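Protein AggB (Escherichia coli, PDB 4PHX) serves as the minor subunit of type I aggregative adherence fimbriae and, as an AfaD relative, probably sits at the fimbrial tip and helps bacteria adhere to host cells. Local coordinates at residues S42-G45 and Y50-Q53; H60-K65 and G106-S111; V64-G69 and R80-Q85. All coordinates share one frame; numbering follows the deposited sequence.

Interaction 1 (S42-G45 and Y50-Q53)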
ATOM      1  N   SER B  42       8.991 -14.385 -25.717  1.00 45.95           N
ATOM      2  CA  SER B  42       7.692 -13.781 -26.017  1.00 51.35           C
ATOM      3  C   SER B  42       7.419 -12.509 -25.211  1.00 49.77           C
ATOM      4  O   SER B  42       7.415 -12.536 -23.971  1.00 45.97           O
ATOM      5  CB  SER B  42       6.585 -14.791 -25.727  1.00 53.21           C
ATOM      6  OG  SER B  42       6.981 -16.083 -26.153  1.00 59.07           O
ATOM      7  N   GLN B  43       7.176 -11.402 -25.916  1.00 50.53           N
ATOM      8  CA  GLN B  43       6.814 -10.151 -25.249  1.00 53.45           C
ATOM      9  C   GLN B  43       5.495 -10.372 -24.527  1.00 51.39           C
ATOM     10  O   GLN B  43       4.844 -11.385 -24.737  1.00 53.26           O
ATOM     11  CB  GLN B  43       6.705  -8.966 -26.227  1.00 55.94           C
ATOM     12  CG  GLN B  43       6.619  -7.596 -25.518  1.00 60.92           C
ATOM     13  CD  GLN B  43       6.184  -6.444 -26.418  1.00 64.27           C
ATOM     14  OE1 GLN B  43       6.891  -6.067 -27.357  1.00 66.69           O
ATOM     15  NE2 GLN B  43       5.022  -5.868 -26.118  1.00 61.59           N
ATOM     16  N   ASN B  44       5.125  -9.437 -23.661  1.00 56.22           N
ATOM     17  CA  ASN B  44       3.892  -9.532 -22.902  1.00 54.77           C
ATOM     18  C   ASN B  44       3.483  -8.177 -22.359  1.00 59.08           C
ATOM     19  O   ASN B  44       3.647  -7.898 -21.177  1.00 61.61           O
ATOM     20  CB  ASN B  44       4.025 -10.526 -21.747  1.00 51.71           C
ATOM     21  CG  ASN B  44       2.701 -10.723 -20.988  1.00 66.67           C
ATOM     22  OD1 ASN B  44       2.512 -10.192 -19.881  1.00 61.70           O
ATOM     23  ND2 ASN B  44       1.771 -11.470 -21.599  1.00 61.77           N
ATOM     24  N   GLY B  45       2.953  -7.333 -23.229  1.00 59.03           N
ATOM     25  CA  GLY B  45       2.480  -6.033 -22.802  1.00 56.44           C
ATOM     26  C   GLY B  45       3.441  -4.960 -23.256  1.00 57.06           C
ATOM     27  O   GLY B  45       3.752  -4.854 -24.443  1.00 54.24           O
ATOM     28  N   TYR B  50       8.056  -9.590 -20.456  1.00 43.29           N
ATOM     29  CA  TYR B  50       8.087 -10.871 -21.130  1.00 45.03           C
ATOM     30  C   TYR B  50       7.462 -11.972 -20.295  1.00 42.03           C
ATOM     31  O   TYR B  50       7.324 -11.834 -19.085  1.00 41.01           O
ATOM     32  CB  TYR B  50       9.544 -11.260 -21.400  1.00 41.89           C
ATOM     33  CG  TYR B  50      10.372 -10.228 -22.131  1.00 42.77           C
ATOM     34  CD1 TYR B  50      10.544 -10.298 -23.517  1.00 40.63           C
ATOM     35  CD2 TYR B  50      11.021  -9.207 -21.435  1.00 36.43           C
ATOM     36  CE1 TYR B  50      11.326  -9.362 -24.193  1.00 39.15           C
ATOM     37  CE2 TYR B  50      11.784  -8.276 -22.090  1.00 33.03           C
ATOM     38  CZ  TYR B  50      11.935  -8.352 -23.468  1.00 38.50           C
ATOM     39  OH  TYR B  50      12.706  -7.423 -24.115  1.00 35.90           O
ATOM     40  N   ILE B  51       7.132 -13.081 -20.950  1.00 43.53           N
ATOM     41  CA  ILE B  51       6.740 -14.310 -20.267  1.00 43.98           C
ATOM     42  C   ILE B  51       7.758 -15.394 -20.581  1.00 45.00           C
ATOM     43  O   ILE B  51       8.109 -15.597 -21.737  1.00 49.60           O
ATOM     44  CB  ILE B  51       5.359 -14.802 -20.749  1.00 49.87           C
ATOM     45  CG1 ILE B  51       4.258 -13.828 -20.327  1.00 51.28           C
ATOM     46  CG2 ILE B  51       5.084 -16.200 -20.222  1.00 48.73           C
ATOM     47  CD1 ILE B  51       3.536 -14.254 -19.067  1.00 56.88           C
ATOM     48  N   VAL B  52       8.215 -16.115 -19.573  1.00 43.15           N
ATOM     49  CA  VAL B  52       9.222 -17.142 -19.803  1.00 44.95           C
ATOM     50  C   VAL B  52       8.738 -18.525 -19.400  1.00 49.98           C
ATOM     51  O   VAL B  52       8.208 -18.707 -18.308  1.00 54.22           O
ATOM     52  CB  VAL B  52      10.518 -16.831 -19.018  1.00 46.83           C
ATOM     53  CG1 VAL B  52      11.541 -17.936 -19.207  1.00 44.86           C
ATOM     54  CG2 VAL B  52      11.081 -15.505 -19.454  1.00 43.00           C
ATOM     55  N   GLN B  53       8.964 -19.499 -20.277  1.00 53.46           N
ATOM     56  CA  GLN B  53       8.536 -20.877 -20.074  1.00 58.04           C
ATOM     57  C   GLN B  53       9.416 -21.623 -19.094  1.00 58.22           C
ATOM     58  O   GLN B  53      10.641 -21.568 -19.180  1.00 58.78           O
ATOM     59  CB  GLN B  53       8.553 -21.649 -21.403  1.00 58.02           C
ATOM     60  CG  GLN B  53       7.406 -21.328 -22.340  1.00 70.02           C
ATOM     61  CD  GLN B  53       6.046 -21.563 -21.695  1.00 70.09           C
ATOM     62  OE1 GLN B  53       5.459 -20.647 -21.113  1.00 64.95           O
ATOM     63  NE2 GLN B  53       5.536 -22.790 -21.805  1.00 71.00           N
TER
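Tyr50 opens the contact by lying against Gln43, the two CA atoms 4.4 Å apart at a single beta bridge between the loop that carries Ser42 to Gly45 and the strand 49-53. The bond from CA to CB leads away from the loop, yet Tyr50 CB still comes to 3.6 Å from Ser42 O. The ring is directed into the protein, where its OH is hydrogen-bonded to Ile39 N. Ser42 O lies at the ring edge, near the ring plane, while Gln43 CA approaches Tyr50 CD1 obliquely at 4.1 Å. Ile51 supplies the polar link: its backbone N donates to Ser42 O over 3.1 Å, with 164° at the hydrogen. Ser42 O also receives a CA-H...O contact from Tyr50 CA at 3.4 Å, bent to 125°, so one carbonyl engages two successive residues of the strand. The Ile51 side chain then lies slantwise over that of Asn44, Ile51 CG1 meeting Asn44 CG at 3.5 Å and Asn44 CB at 3.6 Å. For Asn44, chi1 of -176° sets CG anti to the backbone N and lays the root of the amide against this methylene; OD1 has a probable, in the model unusually short, hydrogen bond to Lys63 NZ on the adjacent strand 61-67. A lone backbone bond, one weaker CH...O contact and an amide resting on an aliphatic branch imply a short surface attachment of the loop to the strand at the edge of its sheet within this chain, rather than another full sheet strand.

Interaction 2 (H60-K65 and G106-S111)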
ATOM      1  N   HIS B  60       3.527 -23.426 -16.715  1.00 73.59           N
ATOM      2  CA  HIS B  60       4.223 -22.579 -15.740  1.00 74.97           C
ATOM      3  C   HIS B  60       4.891 -21.381 -16.405  1.00 70.19           C
ATOM      4  O   HIS B  60       5.804 -21.546 -17.218  1.00 67.26           O
ATOM      5  CB  HIS B  60       5.291 -23.382 -15.005  1.00 74.63           C
ATOM      6  CG  HIS B  60       4.881 -24.785 -14.690  1.00 81.79           C
ATOM      7  ND1 HIS B  60       3.630 -25.101 -14.198  1.00 84.38           N
ATOM      8  CD2 HIS B  60       5.550 -25.956 -14.806  1.00 79.91           C
ATOM      9  CE1 HIS B  60       3.551 -26.407 -14.020  1.00 84.32           C
ATOM     10  NE2 HIS B  60       4.701 -26.949 -14.381  1.00 89.58           N
ATOM     11  N   GLU B  61       4.459 -20.176 -16.048  1.00 67.30           N
ATOM     12  CA  GLU B  61       4.947 -18.993 -16.743  1.00 61.40           C
ATOM     13  C   GLU B  61       5.323 -17.845 -15.837  1.00 55.48           C
ATOM     14  O   GLU B  61       4.456 -17.236 -15.212  1.00 53.75           O
ATOM     15  CB  GLU B  61       3.916 -18.506 -17.757  1.00 52.21           C
ATOM     16  CG  GLU B  61       3.777 -19.417 -18.941  1.00 66.02           C
ATOM     17  CD  GLU B  61       2.888 -18.837 -20.004  1.00 63.78           C
ATOM     18  OE1 GLU B  61       1.928 -18.132 -19.631  1.00 67.25           O
ATOM     19  OE2 GLU B  61       3.156 -19.073 -21.199  1.00 56.09           O
ATOM     20  N   LEU B  62       6.616 -17.533 -15.792  1.00 54.72           N
ATOM     21  CA  LEU B  62       7.065 -16.313 -15.149  1.00 47.70           C
ATOM     22  C   LEU B  62       6.884 -15.132 -16.075  1.00 45.52           C
ATOM     23  O   LEU B  62       7.319 -15.170 -17.220  1.00 51.32           O
ATOM     24  CB  LEU B  62       8.520 -16.424 -14.744  1.00 50.27           C
ATOM     25  CG  LEU B  62       8.691 -17.266 -13.492  1.00 60.29           C
ATOM     26  CD1 LEU B  62      10.164 -17.371 -13.119  1.00 58.74           C
ATOM     27  CD2 LEU B  62       7.861 -16.654 -12.364  1.00 55.92           C
ATOM     28  N   LYS B  63       6.214 -14.098 -15.589  1.00 43.46           N
ATOM     29  CA  LYS B  63       6.208 -12.816 -16.263  1.00 44.46           C
ATOM     30  C   LYS B  63       7.393 -12.072 -15.689  1.00 45.49           C
ATOM     31  O   LYS B  63       7.494 -11.864 -14.478  1.00 44.78           O
ATOM     32  CB  LYS B  63       4.938 -12.007 -15.955  1.00 50.47           C
ATOM     33  CG  LYS B  63       3.642 -12.795 -15.885  1.00 51.67           C
ATOM     34  CD  LYS B  63       2.432 -11.887 -15.621  1.00 60.16           C
ATOM     35  CE  LYS B  63       2.221 -10.820 -16.711  1.00 60.92           C
ATOM     36  NZ  LYS B  63       1.652 -11.378 -17.984  1.00 61.47           N
ATOM     37  N   VAL B  64       8.303 -11.661 -16.552  1.00 46.86           N
ATOM     38  CA  VAL B  64       9.453 -10.939 -16.078  1.00 40.80           C
ATOM     39  C   VAL B  64       9.560  -9.627 -16.825  1.00 45.44           C
ATOM     40  O   VAL B  64       8.908  -9.432 -17.855  1.00 40.49           O
ATOM     41  CB  VAL B  64      10.719 -11.768 -16.265  1.00 41.43           C
ATOM     42  CG1 VAL B  64      10.581 -13.085 -15.524  1.00 36.67           C
ATOM     43  CG2 VAL B  64      11.006 -11.987 -17.768  1.00 36.58           C
ATOM     44  N   LYS B  65      10.362  -8.717 -16.283  1.00 42.24           N
ATOM     45  CA  LYS B  65      10.648  -7.459 -16.959  1.00 42.68           C
ATOM     46  C   LYS B  65      12.130  -7.136 -16.828  1.00 39.00           C
ATOM     47  O   LYS B  65      12.802  -7.566 -15.889  1.00 34.96           O
ATOM     48  CB  LYS B  65       9.790  -6.305 -16.409  1.00 41.60           C
ATOM     49  CG  LYS B  65       9.986  -6.015 -14.924  1.00 45.61           C
ATOM     50  CD  LYS B  65       9.185  -4.783 -14.452  1.00 42.90           C
ATOM     51  CE  LYS B  65       9.408  -4.487 -12.974  1.00 39.98           C
ATOM     52  NZ  LYS B  65       8.550  -3.347 -12.498  1.00 45.45           N
ATOM     53  N   GLY B 106      11.449 -25.573 -11.059  1.00 64.33           N
ATOM     54  CA  GLY B 106      12.000 -26.022 -12.326  1.00 63.92           C
ATOM     55  C   GLY B 106      13.076 -25.088 -12.833  1.00 62.56           C
ATOM     56  O   GLY B 106      13.672 -24.339 -12.062  1.00 65.46           O
ATOM     57  N   GLU B 107      13.331 -25.130 -14.135  1.00 67.45           N
ATOM     58  CA  GLU B 107      14.337 -24.250 -14.726  1.00 66.83           C
ATOM     59  C   GLU B 107      13.708 -23.210 -15.641  1.00 60.48           C
ATOM     60  O   GLU B 107      12.738 -23.492 -16.333  1.00 63.23           O
ATOM     61  CB  GLU B 107      15.391 -25.058 -15.485  1.00 64.65           C
ATOM     62  CG  GLU B 107      16.343 -25.837 -14.599  1.00 71.46           C
ATOM     63  CD  GLU B 107      17.329 -26.669 -15.404  1.00 80.07           C
ATOM     64  OE1 GLU B 107      17.110 -26.849 -16.621  1.00 77.26           O
ATOM     65  OE2 GLU B 107      18.322 -27.144 -14.817  1.00 85.37           O
ATOM     66  N   TYR B 108      14.249 -21.999 -15.626  1.00 55.46           N
ATOM     67  CA  TYR B 108      13.834 -20.991 -16.583  1.00 53.53           C
ATOM     68  C   TYR B 108      15.069 -20.399 -17.249  1.00 55.22           C
ATOM     69  O   TYR B 108      16.002 -19.947 -16.568  1.00 50.63           O
ATOM     70  CB  TYR B 108      13.040 -19.884 -15.906  1.00 56.20           C
ATOM     71  CG  TYR B 108      11.774 -20.328 -15.221  1.00 56.49           C
ATOM     72  CD1 TYR B 108      10.541 -20.204 -15.839  1.00 54.94           C
ATOM     73  CD2 TYR B 108      11.815 -20.847 -13.940  1.00 62.59           C
ATOM     74  CE1 TYR B 108       9.382 -20.598 -15.191  1.00 61.56           C
ATOM     75  CE2 TYR B 108      10.674 -21.240 -13.288  1.00 62.89           C
ATOM     76  CZ  TYR B 108       9.462 -21.121 -13.912  1.00 62.46           C
ATOM     77  OH  TYR B 108       8.339 -21.533 -13.237  1.00 64.96           O
ATOM     78  N   ILE B 109      15.074 -20.413 -18.577  1.00 49.81           N
ATOM     79  CA  ILE B 109      16.186 -19.871 -19.342  1.00 49.23           C
ATOM     80  C   ILE B 109      15.954 -18.423 -19.751  1.00 46.97           C
ATOM     81  O   ILE B 109      15.059 -18.110 -20.531  1.00 43.18           O
ATOM     82  CB  ILE B 109      16.467 -20.698 -20.599  1.00 50.28           C
ATOM     83  CG1 ILE B 109      16.831 -22.131 -20.224  1.00 53.24           C
ATOM     84  CG2 ILE B 109      17.609 -20.093 -21.378  1.00 50.72           C
ATOM     85  CD1 ILE B 109      16.515 -23.124 -21.321  1.00 54.59           C
ATOM     86  N   PHE B 110      16.772 -17.532 -19.215  1.00 45.78           N
ATOM     87  CA  PHE B 110      16.772 -16.166 -19.704  1.00 44.64           C
ATOM     88  C   PHE B 110      17.851 -15.971 -20.774  1.00 44.42           C
ATOM     89  O   PHE B 110      19.043 -16.177 -20.542  1.00 42.65           O
ATOM     90  CB  PHE B 110      16.971 -15.217 -18.539  1.00 44.02           C
ATOM     91  CG  PHE B 110      15.853 -15.272 -17.526  1.00 49.09           C
ATOM     92  CD1 PHE B 110      14.532 -15.138 -17.926  1.00 42.63           C
ATOM     93  CD2 PHE B 110      16.123 -15.467 -16.184  1.00 47.52           C
ATOM     94  CE1 PHE B 110      13.502 -15.180 -16.999  1.00 50.97           C
ATOM     95  CE2 PHE B 110      15.094 -15.513 -15.248  1.00 51.93           C
ATOM     96  CZ  PHE B 110      13.784 -15.371 -15.657  1.00 48.48           C
ATOM     97  N   SER B 111      17.431 -15.576 -21.960  1.00 41.70           N
ATOM     98  CA  SER B 111      18.388 -15.264 -22.991  1.00 35.78           C
ATOM     99  C   SER B 111      18.345 -13.771 -23.212  1.00 35.70           C
ATOM    100  O   SER B 111      17.313 -13.243 -23.613  1.00 35.46           O
ATOM    101  CB  SER B 111      18.046 -16.005 -24.275  1.00 33.84           C
ATOM    102  OG  SER B 111      18.724 -15.402 -25.356  1.00 40.82           O
TER
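Strands 61-67 and 107-117 face each other with CA atoms 8.4 Å apart at Leu62 and Tyr108 and 9.7 Å apart at Val64 and Phe110, a spacing too wide for backbone pairing, so side chains make the contact. Leu62 and Tyr108 meet at about a right angle. The methyl CD1 of Leu62 stands 3.7 Å from the centroid of the Tyr108 ring and 1° off its normal, a CH-pi contact over the middle of one face, while Leu62 CG lies 3.8 Å from Tyr108 CE1. This is packing between the two sheets of an Ig-like beta sandwich: Leu62 belongs to the sheet of strand 61-67 and Tyr108 to the sheet of strand 107-117, and Leu140 of strand 134-141 also touches Leu62. Two residues further along both strands, Val64 approaches Phe110 obliquely, its CG1 3.9 Å from Phe110 CE1; Ile95 touches both residues. In Tyr108 and Phe110 the bond leaving CA already leads toward strand 61-67, and chi1 near -60° then leans each ring anti to the carbonyl carbon. At the exposed end, His60 CB comes to 4.0 Å from Tyr108 OH, and that hydroxyl is hydrogen-bonded to Ala104 O.

Interaction 3 (V64-G69 and R80-Q85)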
ATOM      1  N   VAL B  64       8.303 -11.661 -16.552  1.00 46.86           N
ATOM      2  CA  VAL B  64       9.453 -10.939 -16.078  1.00 40.80           C
ATOM      3  C   VAL B  64       9.560  -9.627 -16.825  1.00 45.44           C
ATOM      4  O   VAL B  64       8.908  -9.432 -17.855  1.00 40.49           O
ATOM      5  CB  VAL B  64      10.719 -11.768 -16.265  1.00 41.43           C
ATOM      6  CG1 VAL B  64      10.581 -13.085 -15.524  1.00 36.67           C
ATOM      7  CG2 VAL B  64      11.006 -11.987 -17.768  1.00 36.58           C
ATOM      8  N   LYS B  65      10.362  -8.717 -16.283  1.00 42.24           N
ATOM      9  CA  LYS B  65      10.648  -7.459 -16.959  1.00 42.68           C
ATOM     10  C   LYS B  65      12.130  -7.136 -16.828  1.00 39.00           C
ATOM     11  O   LYS B  65      12.802  -7.566 -15.889  1.00 34.96           O
ATOM     12  CB  LYS B  65       9.790  -6.305 -16.409  1.00 41.60           C
ATOM     13  CG  LYS B  65       9.986  -6.015 -14.924  1.00 45.61           C
ATOM     14  CD  LYS B  65       9.185  -4.783 -14.452  1.00 42.90           C
ATOM     15  CE  LYS B  65       9.408  -4.487 -12.974  1.00 39.98           C
ATOM     16  NZ  LYS B  65       8.550  -3.347 -12.498  1.00 45.45           N
ATOM     17  N   ILE B  66      12.636  -6.371 -17.783  1.00 41.10           N
ATOM     18  CA  ILE B  66      14.054  -6.086 -17.814  1.00 39.41           C
ATOM     19  C   ILE B  66      14.349  -4.591 -17.820  1.00 33.90           C
ATOM     20  O   ILE B  66      13.656  -3.800 -18.439  1.00 33.04           O
ATOM     21  CB  ILE B  66      14.729  -6.772 -19.020  1.00 35.06           C
ATOM     22  CG1 ILE B  66      16.250  -6.740 -18.871  1.00 34.68           C
ATOM     23  CG2 ILE B  66      14.258  -6.122 -20.329  1.00 31.69           C
ATOM     24  CD1 ILE B  66      17.010  -7.551 -19.935  1.00 36.14           C
ATOM     25  N   GLY B  67      15.408  -4.222 -17.124  1.00 36.57           N
ATOM     26  CA  GLY B  67      15.875  -2.850 -17.129  1.00 39.77           C
ATOM     27  C   GLY B  67      16.131  -2.389 -15.712  1.00 38.68           C
ATOM     28  O   GLY B  67      17.078  -2.835 -15.079  1.00 36.82           O
ATOM     29  N   GLY B  68      15.251  -1.531 -15.202  1.00 42.25           N
ATOM     30  CA  GLY B  68      15.391  -1.003 -13.857  1.00 42.80           C
ATOM     31  C   GLY B  68      15.827   0.443 -13.899  1.00 46.18           C
ATOM     32  O   GLY B  68      15.843   1.057 -14.974  1.00 48.40           O
ATOM     33  N   GLY B  69      16.204   0.975 -12.737  1.00 53.81           N
ATOM     34  CA  GLY B  69      16.667   2.350 -12.600  1.00 48.88           C
ATOM     35  C   GLY B  69      17.498   2.922 -13.740  1.00 48.63           C
ATOM     36  O   GLY B  69      18.652   2.547 -13.931  1.00 54.21           O
ATOM     37  N   ARG B  80      12.902  -3.790 -30.268  1.00 44.51           N
ATOM     38  CA  ARG B  80      12.276  -3.458 -28.993  1.00 47.36           C
ATOM     39  C   ARG B  80      13.207  -3.877 -27.851  1.00 47.63           C
ATOM     40  O   ARG B  80      13.868  -4.913 -27.936  1.00 45.15           O
ATOM     41  CB  ARG B  80      10.917  -4.160 -28.851  1.00 49.99           C
ATOM     42  CG  ARG B  80       9.861  -3.794 -29.915  1.00 57.89           C
ATOM     43  CD  ARG B  80       8.605  -4.697 -29.821  1.00 64.36           C
ATOM     44  NE  ARG B  80       8.855  -6.041 -30.346  1.00 66.70           N
ATOM     45  CZ  ARG B  80       8.078  -7.102 -30.134  1.00 65.39           C
ATOM     46  NH1 ARG B  80       6.982  -7.004 -29.394  1.00 63.09           N
ATOM     47  NH2 ARG B  80       8.408  -8.274 -30.662  1.00 69.81           N
ATOM     48  N   GLY B  81      13.269  -3.065 -26.799  1.00 47.25           N
ATOM     49  CA  GLY B  81      14.096  -3.357 -25.640  1.00 41.07           C
ATOM     50  C   GLY B  81      14.065  -2.197 -24.673  1.00 42.14           C
ATOM     51  O   GLY B  81      13.201  -1.338 -24.770  1.00 46.54           O
ATOM     52  N   VAL B  82      14.994  -2.153 -23.732  1.00 41.40           N
ATOM     53  CA  VAL B  82      15.103  -0.972 -22.888  1.00 47.09           C
ATOM     54  C   VAL B  82      16.475  -0.351 -23.118  1.00 47.14           C
ATOM     55  O   VAL B  82      17.409  -1.049 -23.495  1.00 43.52           O
ATOM     56  CB  VAL B  82      14.823  -1.259 -21.390  1.00 45.40           C
ATOM     57  CG1 VAL B  82      13.420  -1.849 -21.208  1.00 39.86           C
ATOM     58  CG2 VAL B  82      15.856  -2.203 -20.825  1.00 43.28           C
ATOM     59  N   TYR B  83      16.572   0.961 -22.913  1.00 45.42           N
ATOM     60  CA  TYR B  83      17.737   1.737 -23.320  1.00 43.56           C
ATOM     61  C   TYR B  83      18.166   2.718 -22.226  1.00 47.17           C
ATOM     62  O   TYR B  83      17.424   2.970 -21.273  1.00 46.39           O
ATOM     63  CB  TYR B  83      17.456   2.501 -24.629  1.00 46.79           C
ATOM     64  CG  TYR B  83      17.592   4.014 -24.511  1.00 48.22           C
ATOM     65  CD1 TYR B  83      18.760   4.662 -24.902  1.00 44.54           C
ATOM     66  CD2 TYR B  83      16.560   4.789 -23.996  1.00 53.74           C
ATOM     67  CE1 TYR B  83      18.900   6.034 -24.776  1.00 50.72           C
ATOM     68  CE2 TYR B  83      16.693   6.174 -23.879  1.00 50.92           C
ATOM     69  CZ  TYR B  83      17.864   6.786 -24.269  1.00 53.67           C
ATOM     70  OH  TYR B  83      18.002   8.157 -24.144  1.00 60.67           O
ATOM     71  N   ARG B  84      19.362   3.271 -22.398  1.00 44.40           N
ATOM     72  CA  ARG B  84      19.990   4.165 -21.444  1.00 45.06           C
ATOM     73  C   ARG B  84      21.079   4.950 -22.192  1.00 50.18           C
ATOM     74  O   ARG B  84      21.892   4.356 -22.910  1.00 45.08           O
ATOM     75  CB  ARG B  84      20.618   3.306 -20.372  1.00 39.41           C
ATOM     76  CG  ARG B  84      21.317   4.033 -19.319  1.00 47.00           C
ATOM     77  CD  ARG B  84      21.987   3.048 -18.405  1.00 43.38           C
ATOM     78  NE  ARG B  84      22.185   3.662 -17.101  1.00 50.04           N
ATOM     79  CZ  ARG B  84      21.392   3.449 -16.056  1.00 53.80           C
ATOM     80  NH1 ARG B  84      20.364   2.606 -16.157  1.00 46.59           N
ATOM     81  NH2 ARG B  84      21.644   4.057 -14.903  1.00 55.66           N
ATOM     82  N   GLN B  85      21.080   6.277 -22.059  1.00 50.11           N
ATOM     83  CA  GLN B  85      22.109   7.109 -22.684  1.00 49.59           C
ATOM     84  C   GLN B  85      23.342   7.010 -21.835  1.00 49.56           C
ATOM     85  O   GLN B  85      23.247   6.661 -20.658  1.00 49.63           O
ATOM     86  CB  GLN B  85      21.670   8.576 -22.777  1.00 53.52           C
ATOM     87  CG  GLN B  85      22.674   9.537 -23.457  1.00 55.87           C
ATOM     88  CD  GLN B  85      22.376   9.776 -24.936  1.00 65.08           C
ATOM     89  OE1 GLN B  85      21.286  10.229 -25.301  1.00 67.38           O
ATOM     90  NE2 GLN B  85      23.349   9.470 -25.795  1.00 69.62           N
TER
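Val82 aims its CB bond at the strand 61-67, and both of its methyls approach Ile66 O, Val82 CG1 at 3.4 Å and CG2 at 3.6 Å; CG2 also lies 3.8 Å from Gly67 CA. That methyl therefore rests directly on the main chain at Gly67. Side chain against side chain the fit is looser, with Val82 CG2 and Ile66 CG2 4.3 Å apart; Ile37 packs on both residues. Two residues on, Arg84 also sets out toward the other segment but bonds through the NH1 of its guanidinium. Its CG is anti to the backbone N (chi1 179°) and the chain stays extended to NE, which carries the guanidinium to the loop beyond the strand. There Arg84 NH1 donates to Gly69 O over 2.8 Å, nearly straight at 168°, with the oxygen at the guanidinium edge and in its plane. The same side chain makes a cation-pi interaction with Trp71. The contact joins strand 61-67 and the loop after it to strand 82-85 of the facing sheet, as part of the intersheet packing of an Ig-like beta sandwich.

Overall arrangement
Interaction 1 uses strand 49-53, and interactions 2 and 3 use strand 61-67, its neighbour in the sheet. Interaction 1 is a surface contact, fixing a loop to its strand through one backbone bond and the packing of Asn44 on Ile51. Interactions 2 and 3 are buried and cross to the other sheet; their ranges overlap at Val64 and Lys65, but they use different parts of the strand, with centres about 17 Å apart. Ring and methyl packing dominates interaction 2, whereas interaction 3 combines a valine on bare main chain with an arginine-to-carbonyl bond. Interactions 1 and 2, with centres about 9 Å apart, join directly through the Val52 to Leu62 backbone pairing; Tyr50 likewise pairs with Val64 and packs on Ile66 of interaction 3.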